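Local coordinates for protein VP1 (Polyomavirus HPyV7, PDB 4PCH) that probably builds the T=7 icosahedral virus shell as its major coat protein, assembling into pentamers and taking part in attachment to host cells, at residues M49-Y61 and P137-P149. Numbering follows the deposited sequence.
Sequences MSDTLGPGAALCY and PERLKVNEALEGP
Pro55 CD sits over one face of the Asn143 amide, 3.6 Å from CG, while the OD1 of that amide accepts from Ala145 N in an Asx turn. The Asp51 carboxylate has the aliphatic part of Lys141 over one face, with CD 3.9 Å from Asp51 CG. The lysine chain, extended beyond CG, brings NZ to 3.3 Å from Asp51 OD2, a salt bridge whose hydrogen bond is weak. From above the same face Thr52 OG1 donates to Asp51 OD1, 42° out of the plane, and a water links OD2 to Arg139 O. Three backbone bonds set a parallel register: Lys141 N to Asp51 O (2.9 Å, 173° at the hydrogen), Leu53 N to Lys141 O (3.0 Å) and Asn143 N to Leu53 O (3.0 Å). On the opposite sheet face from Thr52 and Lys141, Leu53 CD1 meets Leu140 CD1 at 3.6 Å; Ala99 of a second subunit packs on both leucines. Leu146 inserts its methyls among Leu53, Pro55 and Cys60, with CD2 4.1 Å from Cys60 SG. This two-stranded parallel ladder, separate from the antiparallel jelly-roll strands, pairs two extended loops of the VP1 fold beside a pentamer interface.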
loop_
_atom_site.group_PDB
_atom_site.type_symbol
_atom_site.label_atom_id
_atom_site.label_comp_id
_atom_site.label_asym_id
_atom_site.label_seq_id
_atom_site.Cartn_x
_atom_site.Cartn_y
_atom_site.Cartn_z
ATOM N N MET B 49 28.287 -7.742 12.185
ATOM C CA MET B 49 27.592 -8.952 11.739
ATOM C C MET B 49 27.645 -10.060 12.801
ATOM O O MET B 49 27.465 -11.235 12.487
ATOM C CB MET B 49 28.199 -9.440 10.419
ATOM C CG MET B 49 28.148 -8.423 9.279
ATOM S SD MET B 49 26.496 -7.942 8.765
ATOM C CE MET B 49 26.326 -6.294 9.438
ATOM N N SER B 50 27.847 -9.685 14.070
ATOM C CA SER B 50 28.084 -10.645 15.162
ATOM C C SER B 50 26.766 -11.099 15.821
ATOM O O SER B 50 25.700 -10.595 15.498
ATOM C CB SER B 50 28.990 -10.007 16.232
ATOM O OG SER B 50 28.236 -9.085 17.046
ATOM N N ASP B 51 26.875 -12.008 16.778
ATOM C CA ASP B 51 25.729 -12.493 17.557
ATOM C C ASP B 51 25.400 -11.671 18.808
ATOM O O ASP B 51 24.662 -12.149 19.656
ATOM C CB ASP B 51 25.946 -13.949 17.967
ATOM C CG ASP B 51 27.193 -14.143 18.835
ATOM O OD1 ASP B 51 27.833 -13.119 19.156
ATOM O OD2 ASP B 51 27.526 -15.286 19.174
ATOM N N THR B 52 25.921 -10.458 18.898
ATOM C CA THR B 52 25.895 -9.693 20.150
ATOM C C THR B 52 25.473 -8.278 19.933
ATOM O O THR B 52 26.051 -7.574 19.093
ATOM C CB THR B 52 27.301 -9.720 20.800
ATOM O OG1 THR B 52 27.663 -11.072 21.089
ATOM C CG2 THR B 52 27.311 -8.955 22.100
ATOM N N LEU B 53 24.427 -7.852 20.654
ATOM C CA LEU B 53 24.035 -6.459 20.707
ATOM C C LEU B 53 24.983 -5.674 21.595
ATOM O O LEU B 53 25.139 -5.998 22.749
ATOM C CB LEU B 53 22.606 -6.289 21.263
ATOM C CG LEU B 53 21.507 -6.516 20.243
ATOM C CD1 LEU B 53 21.520 -7.955 19.756
ATOM C CD2 LEU B 53 20.174 -6.149 20.893
ATOM N N GLY B 54 25.583 -4.631 21.043
ATOM C CA GLY B 54 26.545 -3.817 21.791
ATOM C C GLY B 54 26.010 -2.426 22.053
ATOM O O GLY B 54 25.301 -1.872 21.246
ATOM N N PRO B 55 26.365 -1.834 23.188
ATOM C CA PRO B 55 25.886 -0.506 23.477
ATOM C C PRO B 55 26.516 0.504 22.494
ATOM O O PRO B 55 27.692 0.395 22.138
ATOM C CB PRO B 55 26.351 -0.277 24.919
ATOM C CG PRO B 55 27.558 -1.111 25.052
ATOM C CD PRO B 55 27.462 -2.244 24.089
ATOM N N GLY B 56 25.723 1.476 22.084
ATOM C CA GLY B 56 26.145 2.405 21.041
ATOM C C GLY B 56 25.784 1.937 19.642
ATOM O O GLY B 56 25.744 2.747 18.727
ATOM N N ALA B 57 25.573 0.638 19.474
ATOM C CA ALA B 57 25.223 0.043 18.185
ATOM C C ALA B 57 23.733 -0.277 18.061
ATOM O O ALA B 57 23.139 -0.131 16.980
ATOM C CB ALA B 57 26.037 -1.232 18.000
ATOM N N ALA B 58 23.146 -0.751 19.152
ATOM C CA ALA B 58 21.739 -1.138 19.189
ATOM C C ALA B 58 20.841 0.038 19.541
ATOM O O ALA B 58 21.088 0.729 20.541
ATOM C CB ALA B 58 21.547 -2.247 20.208
ATOM N N LEU B 59 19.790 0.253 18.762
ATOM C CA LEU B 59 18.848 1.346 19.055
ATOM C C LEU B 59 18.033 1.030 20.304
ATOM O O LEU B 59 17.483 -0.074 20.440
ATOM C CB LEU B 59 17.901 1.637 17.884
ATOM C CG LEU B 59 17.024 2.891 18.038
ATOM C CD1 LEU B 59 17.876 4.155 18.070
ATOM C CD2 LEU B 59 15.985 2.941 16.938
ATOM N N CYS B 60 17.948 2.014 21.216
ATOM C CA CYS B 60 17.134 1.873 22.408
ATOM C C CYS B 60 15.933 2.795 22.378
ATOM O O CYS B 60 15.911 3.749 21.628
ATOM C CB CYS B 60 17.973 2.138 23.663
ATOM S SG CYS B 60 19.278 0.936 23.972
ATOM N N TYR B 61 14.920 2.516 23.193
ATOM C CA TYR B 61 13.814 3.456 23.280
ATOM C C TYR B 61 14.301 4.811 23.823
ATOM O O TYR B 61 15.191 4.870 24.706
ATOM C CB TYR B 61 12.728 2.945 24.203
ATOM C CG TYR B 61 11.935 1.783 23.663
ATOM C CD1 TYR B 61 10.881 1.980 22.776
ATOM C CD2 TYR B 61 12.207 0.497 24.070
ATOM C CE1 TYR B 61 10.143 0.918 22.283
ATOM C CE2 TYR B 61 11.464 -0.588 23.601
ATOM C CZ TYR B 61 10.437 -0.373 22.693
ATOM O OH TYR B 61 9.724 -1.458 22.243
ATOM N N PRO B 137 17.227 -17.364 22.803
ATOM C CA PRO B 137 17.857 -17.299 24.129
ATOM C C PRO B 137 19.209 -18.015 24.200
ATOM O O PRO B 137 20.068 -17.622 24.994
ATOM C CB PRO B 137 16.825 -18.003 25.034
ATOM C CG PRO B 137 15.515 -17.844 24.321
ATOM C CD PRO B 137 15.884 -17.973 22.873
ATOM N N GLU B 138 19.401 -19.049 23.380
ATOM C CA GLU B 138 20.666 -19.807 23.378
ATOM C C GLU B 138 21.802 -19.139 22.616
ATOM O O GLU B 138 22.956 -19.397 22.922
ATOM C CB GLU B 138 20.443 -21.195 22.796
ATOM C CG GLU B 138 19.449 -22.055 23.568
ATOM C CD GLU B 138 20.102 -22.925 24.634
ATOM O OE1 GLU B 138 19.449 -23.886 25.100
ATOM O OE2 GLU B 138 21.267 -22.662 25.010
ATOM N N ARG B 139 21.500 -18.326 21.616
ATOM C CA ARG B 139 22.532 -17.826 20.697
ATOM C C ARG B 139 22.669 -16.299 20.567
ATOM O O ARG B 139 23.696 -15.823 20.069
ATOM C CB ARG B 139 22.286 -18.398 19.301
ATOM C CG ARG B 139 22.266 -19.925 19.211
ATOM C CD ARG B 139 22.056 -20.342 17.763
ATOM N NE ARG B 139 21.827 -21.768 17.569
ATOM C CZ ARG B 139 20.636 -22.376 17.545
ATOM N NH1 ARG B 139 19.490 -21.713 17.722
ATOM N NH2 ARG B 139 20.587 -23.681 17.347
ATOM N N LEU B 140 21.641 -15.535 20.942
ATOM C CA LEU B 140 21.678 -14.072 20.837
ATOM C C LEU B 140 22.134 -13.533 22.177
ATOM O O LEU B 140 21.507 -13.803 23.197
ATOM C CB LEU B 140 20.328 -13.444 20.480
ATOM C CG LEU B 140 20.357 -11.912 20.281
ATOM C CD1 LEU B 140 21.128 -11.504 19.010
ATOM C CD2 LEU B 140 18.966 -11.305 20.249
ATOM N N LYS B 141 23.257 -12.814 22.141
ATOM C CA LYS B 141 23.881 -12.275 23.335
ATOM C C LYS B 141 23.656 -10.777 23.414
ATOM O O LYS B 141 23.465 -10.101 22.395
ATOM C CB LYS B 141 25.369 -12.595 23.328
ATOM C CG LYS B 141 25.655 -14.098 23.409
ATOM C CD LYS B 141 26.995 -14.427 22.768
ATOM C CE LYS B 141 27.319 -15.914 22.850
ATOM N NZ LYS B 141 28.612 -16.222 22.175
ATOM N N VAL B 142 23.664 -10.267 24.652
ATOM C CA VAL B 142 23.362 -8.861 24.923
ATOM C C VAL B 142 24.371 -8.312 25.919
ATOM O O VAL B 142 24.518 -8.842 27.016
ATOM C CB VAL B 142 21.945 -8.705 25.521
ATOM C CG1 VAL B 142 21.559 -7.224 25.596
ATOM C CG2 VAL B 142 20.938 -9.476 24.677
ATOM N N ASN B 143 25.064 -7.260 25.522
ATOM C CA ASN B 143 26.013 -6.605 26.408
ATOM C C ASN B 143 25.350 -6.144 27.716
ATOM O O ASN B 143 24.222 -5.652 27.713
ATOM C CB ASN B 143 26.647 -5.421 25.708
ATOM C CG ASN B 143 27.755 -4.818 26.529
ATOM O OD1 ASN B 143 27.492 -4.030 27.421
ATOM N ND2 ASN B 143 28.988 -5.209 26.256
ATOM N N GLU B 144 26.069 -6.323 28.818
ATOM C CA GLU B 144 25.557 -6.052 30.151
ATOM C C GLU B 144 25.226 -4.592 30.429
ATOM O O GLU B 144 24.530 -4.304 31.405
ATOM C CB GLU B 144 26.544 -6.558 31.212
ATOM C CG GLU B 144 26.615 -8.080 31.303
ATOM C CD GLU B 144 25.254 -8.709 31.585
ATOM O OE1 GLU B 144 24.540 -9.044 30.608
ATOM O OE2 GLU B 144 24.885 -8.835 32.775
ATOM N N ALA B 145 25.710 -3.679 29.592
ATOM C CA ALA B 145 25.322 -2.260 29.689
ATOM C C ALA B 145 23.890 -2.010 29.269
ATOM O O ALA B 145 23.306 -0.954 29.581
ATOM C CB ALA B 145 26.283 -1.396 28.884
ATOM N N LEU B 146 23.306 -2.985 28.568
ATOM C CA LEU B 146 21.946 -2.901 28.102
ATOM C C LEU B 146 21.012 -3.706 29.005
ATOM O O LEU B 146 21.436 -4.662 29.663
ATOM C CB LEU B 146 21.869 -3.450 26.659
ATOM C CG LEU B 146 22.764 -2.714 25.682
ATOM C CD1 LEU B 146 22.792 -3.417 24.339
ATOM C CD2 LEU B 146 22.363 -1.256 25.532
ATOM N N GLU B 147 19.736 -3.331 29.021
ATOM C CA GLU B 147 18.725 -4.057 29.813
ATOM C C GLU B 147 18.445 -5.430 29.185
ATOM O O GLU B 147 17.833 -5.531 28.082
ATOM C CB GLU B 147 17.407 -3.266 29.913
ATOM C CG GLU B 147 17.417 -2.151 30.965
ATOM C CD GLU B 147 17.341 -2.625 32.427
ATOM O OE1 GLU B 147 17.224 -3.827 32.708
ATOM O OE2 GLU B 147 17.398 -1.790 33.350
ATOM N N GLY B 148 18.888 -6.473 29.884
ATOM C CA GLY B 148 18.746 -7.843 29.394
ATOM C C GLY B 148 17.291 -8.283 29.556
ATOM O O GLY B 148 16.724 -8.105 30.636
ATOM N N PRO B 149 16.724 -8.913 28.523
ATOM C CA PRO B 149 15.322 -9.307 28.522
ATOM C C PRO B 149 15.005 -10.615 29.210
ATOM O O PRO B 149 13.833 -10.999 29.222
ATOM C CB PRO B 149 15.039 -9.495 27.035
ATOM C CG PRO B 149 16.301 -10.079 26.526
ATOM C CD PRO B 149 17.358 -9.268 27.237
HETATM O O HOH W 1 25.713 -17.227 19.120
#